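Local coordinates for protein prophenoloxidase b (PDB 3WKY) that is the precursor form of a type 3 copper phenoloxidase that probably hydroxylates monophenols and oxidises o-diphenols at its dinuclear copper site, at residues A115-Y120 against H199-L204; G213-R218 against G620-P625; T448-K453 against I662-D667. All coordinates share one frame; numbering follows the deposited sequence.

Contact 1 (A115-Y120 against H199-L204); sequences ALYHTY and HWHWHL. With CUO (Cu2-o2 cluster), chain J.
Y117 and H118 use different first torsions to meet two parts of helix 193-205. In H118, CG stands anti to the backbone N (chi1 179°), which carries the imidazole to the carbonyl of L204. In Y117, CG lies anti to its own carbonyl carbon, and the phenol ring stands in front of W200 and H201. The indole of W200 comes edge first over one face of Y117 in a T-shaped stack, the planes at 89°. NE1 of W200 leads, 3.5 Å from CD2 of Y117, with CZ2 of W200 following at 3.7 Å from the same CD2. H201 approaches the ring less regularly, its CE1 3.6 Å from CD1 of Y117, and is steadied by a hydrogen bond between its ND1 and OH of Y121 on the next turn of helix 109-122. CD1 of L204 lies 4.0 Å from CB of Y117 and against a face of the W200 indole. The phenol hydroxyl is tied away from this cluster, to the carbonyl of P132. Residues 115-120 and 199-204 share one hydrogen bond: ND1 of H118 donates to O of L204 over 2.8 Å, nearly in line with the carbonyl. It serves an acceptor in the last turn, where carbonyls run short of amides from their own helix. The short segments cross at 64°. While W200, H201 and L204 engage helix 109-122, H199 and H203 carry their NE2 atoms to one copper, 2.2 Å and 2.3 Å from it respectively, with H226 as third ligand. Such a pair of histidines one helical turn apart, completed by a histidine of the following helix, is the signature of a copper half-site in the four-helix bundle of type 3 copper proteins.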
# COMPACT_ATOMS: atom_id res chain seq x y z
N ALA A 115 -24.72 -21.89 34.08
CA ALA A 115 -26.00 -22.59 34.18
C ALA A 115 -26.71 -22.32 35.51
O ALA A 115 -27.93 -22.15 35.55
CB ALA A 115 -25.79 -24.11 33.96
N LEU A 116 -25.94 -22.27 36.60
CA LEU A 116 -26.50 -22.00 37.92
C LEU A 116 -27.08 -20.59 38.02
O LEU A 116 -28.20 -20.40 38.50
CB LEU A 116 -25.43 -22.17 39.01
CG LEU A 116 -25.37 -23.51 39.74
CD1 LEU A 116 -24.39 -23.41 40.90
CD2 LEU A 116 -26.76 -23.90 40.23
N TYR A 117 -26.32 -19.60 37.57
CA TYR A 117 -26.82 -18.22 37.59
C TYR A 117 -28.06 -18.10 36.72
O TYR A 117 -29.04 -17.46 37.11
CB TYR A 117 -25.75 -17.22 37.12
CG TYR A 117 -24.74 -16.82 38.18
CD1 TYR A 117 -25.00 -15.77 39.05
CD2 TYR A 117 -23.50 -17.46 38.28
CE1 TYR A 117 -24.07 -15.38 40.01
CE2 TYR A 117 -22.57 -17.08 39.24
CZ TYR A 117 -22.86 -16.04 40.09
OH TYR A 117 -21.93 -15.67 41.04
N HIS A 118 -28.03 -18.71 35.54
CA HIS A 118 -29.19 -18.64 34.64
C HIS A 118 -30.41 -19.26 35.31
O HIS A 118 -31.54 -18.78 35.16
CB HIS A 118 -28.92 -19.36 33.32
CG HIS A 118 -30.09 -19.35 32.39
ND1 HIS A 118 -30.74 -18.19 32.02
CD2 HIS A 118 -30.73 -20.36 31.74
CE1 HIS A 118 -31.72 -18.48 31.19
NE2 HIS A 118 -31.73 -19.79 31.00
N THR A 119 -30.17 -20.34 36.05
CA THR A 119 -31.24 -21.04 36.77
C THR A 119 -31.94 -20.15 37.79
O THR A 119 -33.17 -20.22 37.93
CB THR A 119 -30.68 -22.30 37.45
OG1 THR A 119 -30.29 -23.24 36.43
CG2 THR A 119 -31.74 -22.95 38.35
N TYR A 120 -31.19 -19.31 38.50
CA TYR A 120 -31.82 -18.38 39.44
C TYR A 120 -32.72 -17.37 38.73
O TYR A 120 -33.71 -16.92 39.31
CB TYR A 120 -30.77 -17.64 40.27
CG TYR A 120 -30.29 -18.38 41.50
CD1 TYR A 120 -29.47 -19.50 41.39
CD2 TYR A 120 -30.62 -17.94 42.78
CE1 TYR A 120 -29.01 -20.17 42.51
CE2 TYR A 120 -30.15 -18.60 43.91
CZ TYR A 120 -29.35 -19.72 43.76
OH TYR A 120 -28.88 -20.39 44.87
N HIS A 199 -22.41 -7.25 33.32
CA HIS A 199 -22.46 -7.76 31.96
C HIS A 199 -22.75 -9.28 31.93
O HIS A 199 -23.55 -9.75 31.12
CB HIS A 199 -21.14 -7.44 31.26
CG HIS A 199 -21.21 -7.56 29.79
ND1 HIS A 199 -20.51 -8.51 29.08
CD2 HIS A 199 -21.92 -6.85 28.88
CE1 HIS A 199 -20.77 -8.38 27.80
NE2 HIS A 199 -21.61 -7.37 27.65
N TRP A 200 -22.10 -10.03 32.80
CA TRP A 200 -22.40 -11.46 32.97
C TRP A 200 -23.88 -11.66 33.33
O TRP A 200 -24.59 -12.45 32.69
CB TRP A 200 -21.46 -12.00 34.06
CG TRP A 200 -21.78 -13.33 34.73
CD1 TRP A 200 -22.61 -13.54 35.81
CD2 TRP A 200 -21.17 -14.61 34.46
NE1 TRP A 200 -22.58 -14.87 36.19
CE2 TRP A 200 -21.70 -15.54 35.38
CE3 TRP A 200 -20.22 -15.05 33.51
CZ2 TRP A 200 -21.33 -16.89 35.38
CZ3 TRP A 200 -19.86 -16.41 33.51
CH2 TRP A 200 -20.41 -17.31 34.44
N HIS A 201 -24.34 -10.94 34.34
CA HIS A 201 -25.74 -11.05 34.75
C HIS A 201 -26.71 -10.72 33.63
O HIS A 201 -27.72 -11.42 33.44
CB HIS A 201 -26.02 -10.19 35.98
CG HIS A 201 -25.61 -10.86 37.25
ND1 HIS A 201 -26.42 -11.77 37.90
CD2 HIS A 201 -24.48 -10.76 38.00
CE1 HIS A 201 -25.80 -12.21 38.99
NE2 HIS A 201 -24.62 -11.61 39.07
N TRP A 202 -26.42 -9.66 32.89
CA TRP A 202 -27.33 -9.27 31.82
C TRP A 202 -27.49 -10.41 30.82
O TRP A 202 -28.61 -10.75 30.41
CB TRP A 202 -26.89 -7.97 31.11
CG TRP A 202 -28.01 -7.50 30.22
CD1 TRP A 202 -29.01 -6.61 30.55
CD2 TRP A 202 -28.30 -7.96 28.90
NE1 TRP A 202 -29.89 -6.48 29.49
CE2 TRP A 202 -29.47 -7.30 28.47
CE3 TRP A 202 -27.68 -8.87 28.02
CZ2 TRP A 202 -30.03 -7.52 27.20
CZ3 TRP A 202 -28.23 -9.08 26.77
CH2 TRP A 202 -29.40 -8.41 26.37
N HIS A 203 -26.38 -11.01 30.42
CA HIS A 203 -26.45 -12.03 29.40
C HIS A 203 -26.99 -13.36 29.91
O HIS A 203 -27.42 -14.18 29.11
CB HIS A 203 -25.10 -12.22 28.72
CG HIS A 203 -24.82 -11.15 27.72
ND1 HIS A 203 -25.39 -11.16 26.46
CD2 HIS A 203 -24.06 -10.04 27.79
CE1 HIS A 203 -24.98 -10.09 25.80
NE2 HIS A 203 -24.18 -9.40 26.58
N LEU A 204 -26.94 -13.56 31.21
CA LEU A 204 -27.48 -14.80 31.76
C LEU A 204 -28.95 -14.62 32.15
O LEU A 204 -29.69 -15.60 32.25
CB LEU A 204 -26.61 -15.32 32.90
CG LEU A 204 -25.29 -15.90 32.38
CD1 LEU A 204 -24.34 -16.26 33.51
CD2 LEU A 204 -25.54 -17.13 31.50
CU1 CUO J . -23.00 -7.55 25.97
CU2 CUO J . -21.29 -7.74 22.80
O1 CUO J . -22.59 -8.33 24.17
O2 CUO J . -21.12 -8.22 24.92

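Contact 2 (G213-R218 against G620-P625); sequences GDRDRR and GRPDQP
The loops 213-218 and 620-625 run past each other without a direct hydrogen bond between them, CA of R215 lying 5.9 Å from CA of P622 and CA of D216 lying 5.2 Å from CA of P625. R215 packs on P622. Its chain bends at chi2 (-64°) and lays the guanidinium flat over the proline, with CB of P622 3.5 Å from CZ of R215 and centred on that face. In the plane of the group, NH1 of R215 turns back to O of D214 at 2.8 Å, meeting that carbonyl from well above its plane. NH2 of R215 is held by a salt bridge to E122 and by the carbonyl of S205, and together these bonds fix the rotation of the flat group. P622 sits in a type I beta turn, R621 to Q624, which the Ig-like part of this hemocyanin-type fold presses against the copper-containing part just before helix 218-239, where R217 takes the N-cap position. Two acceptors, O of D214 and O of P622, approach to 3.0 Å, an unfavourable meeting that the neighbouring positive charge of R215 probably eases. With a leucine in place of R215, E122 would probably lose its charge partner and O of D214 its side-chain donor. Further along, OD2 of D216 rests 3.4 Å from CA of P625 and accepts a hydrogen bond from the amide of I626. A water lies 3.0 Å from O of R621, to which it may donate, and takes a weak bond from N of D216.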
# COMPACT_ATOMS: atom_id res chain seq x y z
N GLY A 213 -40.05 -16.09 23.17
CA GLY A 213 -41.32 -15.87 23.85
C GLY A 213 -41.17 -15.78 25.35
O GLY A 213 -41.95 -15.11 26.03
N ASP A 214 -40.15 -16.44 25.89
CA ASP A 214 -39.93 -16.42 27.33
C ASP A 214 -39.30 -15.11 27.83
O ASP A 214 -39.10 -14.93 29.03
CB ASP A 214 -39.11 -17.63 27.76
CG ASP A 214 -39.90 -18.92 27.62
OD1 ASP A 214 -41.05 -18.86 27.12
OD2 ASP A 214 -39.37 -19.99 28.00
N ARG A 215 -39.00 -14.21 26.90
CA ARG A 215 -38.69 -12.83 27.24
C ARG A 215 -39.57 -11.90 26.41
O ARG A 215 -40.07 -12.28 25.34
CB ARG A 215 -37.20 -12.52 27.02
CG ARG A 215 -36.24 -13.28 27.94
CD ARG A 215 -36.41 -12.91 29.42
NE ARG A 215 -35.44 -13.61 30.26
CZ ARG A 215 -35.60 -14.86 30.69
NH1 ARG A 215 -36.70 -15.53 30.37
NH2 ARG A 215 -34.68 -15.43 31.45
N ASP A 216 -39.78 -10.69 26.90
CA ASP A 216 -40.53 -9.69 26.15
C ASP A 216 -39.52 -8.67 25.63
O ASP A 216 -38.77 -8.10 26.43
CB ASP A 216 -41.55 -9.02 27.09
CG ASP A 216 -42.44 -8.00 26.39
OD1 ASP A 216 -42.92 -8.28 25.27
OD2 ASP A 216 -42.68 -6.92 26.97
N ARG A 217 -39.49 -8.46 24.31
CA ARG A 217 -38.67 -7.40 23.72
C ARG A 217 -37.19 -7.53 24.07
O ARG A 217 -36.51 -6.54 24.37
CB ARG A 217 -39.23 -6.02 24.11
CG ARG A 217 -40.65 -5.82 23.58
CD ARG A 217 -41.42 -4.71 24.31
NE ARG A 217 -40.83 -3.40 24.09
CZ ARG A 217 -41.31 -2.27 24.61
NH1 ARG A 217 -42.40 -2.27 25.39
NH2 ARG A 217 -40.69 -1.12 24.35
N ARG A 218 -36.70 -8.77 24.04
CA ARG A 218 -35.32 -9.06 24.45
C ARG A 218 -34.31 -8.45 23.49
O ARG A 218 -33.23 -8.01 23.90
CB ARG A 218 -35.08 -10.57 24.54
CG ARG A 218 -33.86 -10.96 25.40
CD ARG A 218 -33.37 -12.37 25.07
NE ARG A 218 -32.99 -12.41 23.66
CZ ARG A 218 -31.85 -11.94 23.18
NH1 ARG A 218 -30.92 -11.47 24.01
NH2 ARG A 218 -31.62 -11.98 21.88
N GLY A 620 -34.58 -5.96 32.89
CA GLY A 620 -35.94 -6.46 32.76
C GLY A 620 -36.24 -7.58 33.74
O GLY A 620 -35.40 -7.92 34.59
N ARG A 621 -37.44 -8.15 33.63
CA ARG A 621 -37.86 -9.27 34.46
C ARG A 621 -38.14 -10.46 33.57
O ARG A 621 -38.92 -10.35 32.62
CB ARG A 621 -39.14 -8.94 35.24
CG ARG A 621 -39.01 -7.82 36.25
CD ARG A 621 -40.25 -7.73 37.14
NE ARG A 621 -40.05 -8.35 38.45
CZ ARG A 621 -40.24 -9.64 38.72
NH1 ARG A 621 -40.64 -10.47 37.76
NH2 ARG A 621 -40.04 -10.11 39.94
N PRO A 622 -37.52 -11.61 33.88
CA PRO A 622 -37.64 -12.80 33.03
C PRO A 622 -39.09 -13.23 32.82
O PRO A 622 -39.45 -13.70 31.74
CB PRO A 622 -36.89 -13.87 33.83
CG PRO A 622 -35.91 -13.09 34.66
CD PRO A 622 -36.61 -11.82 35.02
N ASP A 623 -39.92 -13.07 33.85
CA ASP A 623 -41.26 -13.64 33.82
C ASP A 623 -42.37 -12.61 33.57
O ASP A 623 -43.54 -12.95 33.64
CB ASP A 623 -41.53 -14.37 35.13
CG ASP A 623 -41.51 -13.43 36.34
OD1 ASP A 623 -40.71 -12.46 36.34
OD2 ASP A 623 -42.29 -13.67 37.28
N GLN A 624 -42.00 -11.36 33.31
CA GLN A 624 -43.00 -10.30 33.13
C GLN A 624 -42.74 -9.51 31.85
O GLN A 624 -41.59 -9.27 31.50
CB GLN A 624 -42.97 -9.33 34.31
CG GLN A 624 -43.52 -9.87 35.62
CD GLN A 624 -43.44 -8.85 36.74
OE1 GLN A 624 -43.40 -7.64 36.50
NE2 GLN A 624 -43.40 -9.33 37.98
N PRO A 625 -43.81 -9.08 31.16
CA PRO A 625 -43.62 -8.20 30.01
C PRO A 625 -43.10 -6.82 30.42
O PRO A 625 -43.25 -6.44 31.58
CB PRO A 625 -45.03 -8.07 29.43
CG PRO A 625 -45.94 -8.37 30.58
CD PRO A 625 -45.23 -9.41 31.38
O HOH W 1 -39.85 -11.13 29.90

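Contact 3 (T448-K453 against I662-D667); sequences TFFTPK and ITHLRD
T448 and H664 face each other as a parallel beta bridge, and their side chains repeat the link that the backbones make. ND1 of H664 donates to OG1 of T448 over 3.0 Å, with the hydroxyl lying exactly in the plane of the imidazole. In the backbone, the amide of T448 donates to O of T663 at 3.1 Å, and the amide of L665 returns to O of T448 at 2.8 Å along an almost straight line (178°). One residue thus bonds to both neighbours of its partner, as parallel pairing requires. The next such bond would join N of F450 to O of L665; instead a water sits there, 2.8 Å from N of F450 and 2.7 Å from O of L665, as the two chains spread apart. The rings close the flanks. CE2 of F450 meets CE1 of H664 at 3.5 Å, rim to rim, while CB of F449 rests 3.4 Å from O of L665 and the phenyl turns its edge to the leucine methyl CD1. The hydroxyl of T448 stands between its own N and carbonyl carbon (chi1 69°), and there it also bonds to the carbonyl of R582. Farther out, F450 packs edge-to-face with Y188, and strand 472-481 holds the other edge of strand 445-456 within a mixed sheet of the Ig-like domain. R666, beyond the bridge, packs on Y312 of a second subunit. In the conformer described, since a carbonyl can only accept, OG1 of T448 probably gives its proton to R582 while taking one from H664; the imidazole then carries a proton on ND1, and this buried threonine probably has all its polar atoms engaged.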
# COMPACT_ATOMS: atom_id res chain seq x y z
N THR A 448 -17.77 12.89 42.34
CA THR A 448 -17.28 11.52 42.25
C THR A 448 -15.88 11.50 42.81
O THR A 448 -15.21 12.53 42.90
CB THR A 448 -17.25 10.93 40.82
OG1 THR A 448 -16.25 11.60 40.04
CG2 THR A 448 -18.61 11.03 40.14
N PHE A 449 -15.44 10.33 43.27
CA PHE A 449 -14.09 10.16 43.80
C PHE A 449 -13.73 8.69 43.90
O PHE A 449 -14.60 7.83 43.72
CB PHE A 449 -13.94 10.84 45.18
CG PHE A 449 -15.15 10.69 46.06
CD1 PHE A 449 -15.55 9.45 46.53
CD2 PHE A 449 -15.88 11.81 46.43
CE1 PHE A 449 -16.66 9.31 47.33
CE2 PHE A 449 -17.00 11.69 47.24
CZ PHE A 449 -17.39 10.44 47.69
N PHE A 450 -12.47 8.37 44.16
CA PHE A 450 -12.09 6.97 44.30
C PHE A 450 -12.07 6.53 45.76
O PHE A 450 -11.63 7.27 46.64
CB PHE A 450 -10.75 6.67 43.62
CG PHE A 450 -10.84 6.65 42.12
CD1 PHE A 450 -11.19 5.48 41.45
CD2 PHE A 450 -10.60 7.80 41.38
CE1 PHE A 450 -11.29 5.46 40.06
CE2 PHE A 450 -10.69 7.79 39.99
CZ PHE A 450 -11.03 6.62 39.33
N THR A 451 -12.55 5.31 46.00
CA THR A 451 -12.66 4.74 47.33
C THR A 451 -12.25 3.26 47.26
O THR A 451 -12.59 2.57 46.29
CB THR A 451 -14.12 4.86 47.86
OG1 THR A 451 -14.40 6.22 48.20
CG2 THR A 451 -14.34 4.00 49.10
N PRO A 452 -11.52 2.77 48.27
CA PRO A 452 -11.17 1.35 48.30
C PRO A 452 -12.36 0.47 48.65
O PRO A 452 -13.26 0.91 49.36
CB PRO A 452 -10.13 1.28 49.42
CG PRO A 452 -10.46 2.43 50.31
CD PRO A 452 -10.91 3.52 49.38
N LYS A 453 -12.38 -0.75 48.12
CA LYS A 453 -13.35 -1.77 48.53
C LYS A 453 -12.60 -3.09 48.68
O LYS A 453 -11.62 -3.34 47.96
CB LYS A 453 -14.48 -1.93 47.52
CG LYS A 453 -15.40 -0.72 47.36
CD LYS A 453 -16.54 -1.05 46.40
CE LYS A 453 -17.27 0.20 45.91
NZ LYS A 453 -17.94 0.92 47.02
N ILE A 662 -21.08 18.00 37.33
CA ILE A 662 -20.47 16.86 38.01
C ILE A 662 -18.98 17.10 38.15
O ILE A 662 -18.29 17.38 37.17
CB ILE A 662 -20.71 15.52 37.24
CG1 ILE A 662 -22.21 15.30 37.03
CG2 ILE A 662 -20.08 14.35 37.99
CD1 ILE A 662 -22.57 13.99 36.35
N THR A 663 -18.48 16.98 39.38
CA THR A 663 -17.11 17.36 39.69
C THR A 663 -16.36 16.20 40.33
O THR A 663 -16.79 15.67 41.35
CB THR A 663 -17.09 18.57 40.64
OG1 THR A 663 -17.59 19.72 39.94
CG2 THR A 663 -15.67 18.87 41.13
N HIS A 664 -15.26 15.78 39.71
CA HIS A 664 -14.45 14.71 40.25
C HIS A 664 -13.45 15.27 41.26
O HIS A 664 -12.73 16.22 40.96
CB HIS A 664 -13.67 13.98 39.13
CG HIS A 664 -12.80 12.87 39.64
ND1 HIS A 664 -13.30 11.69 40.13
CD2 HIS A 664 -11.45 12.78 39.73
CE1 HIS A 664 -12.30 10.91 40.50
NE2 HIS A 664 -11.17 11.55 40.27
N LEU A 665 -13.40 14.65 42.44
CA LEU A 665 -12.47 15.06 43.48
C LEU A 665 -11.33 14.06 43.61
O LEU A 665 -11.54 12.91 44.02
CB LEU A 665 -13.21 15.17 44.83
CG LEU A 665 -14.38 16.16 44.87
CD1 LEU A 665 -15.21 16.02 46.16
CD2 LEU A 665 -13.88 17.58 44.69
N ARG A 666 -10.12 14.50 43.26
CA ARG A 666 -8.92 13.69 43.44
C ARG A 666 -8.64 13.46 44.93
O ARG A 666 -8.08 12.43 45.32
CB ARG A 666 -7.72 14.37 42.76
CG ARG A 666 -6.39 13.69 43.04
CD ARG A 666 -5.22 14.38 42.34
NE ARG A 666 -5.04 13.91 40.97
CZ ARG A 666 -4.53 12.73 40.63
NH1 ARG A 666 -4.16 11.87 41.58
NH2 ARG A 666 -4.39 12.40 39.36
N ASP A 667 -9.05 14.42 45.75
CA ASP A 667 -8.88 14.36 47.20
C ASP A 667 -10.16 14.92 47.82
O ASP A 667 -10.35 16.14 47.88
CB ASP A 667 -7.67 15.20 47.61
CG ASP A 667 -7.58 15.40 49.12
OD1 ASP A 667 -8.10 14.56 49.88
OD2 ASP A 667 -6.98 16.42 49.53
O HOH W 2 -10.57 10.38 44.26

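Burial and chemistry change together across the three contacts. Contact 1 is core, two helices joined mainly by aromatic packing, with few polar bonds; contact 2 is a surface meeting of loops, in which charged side chains lie against prolines; contact 3, partly buried, relies on backbone pairing. Contacts 1 and 2, their centres 14 Å apart, touch where H118 packs on R215 and W202 on R218, so helices 109-122 and 193-205 pack with the start of helix 218-239 and the loop before it. Contact 3 lies across the middle of the chain, about 37 Å from contact 2 between centres. Contacts 2 and 3 both draw on the Ig-like domain, at its junction with the copper domain and inside its sheet.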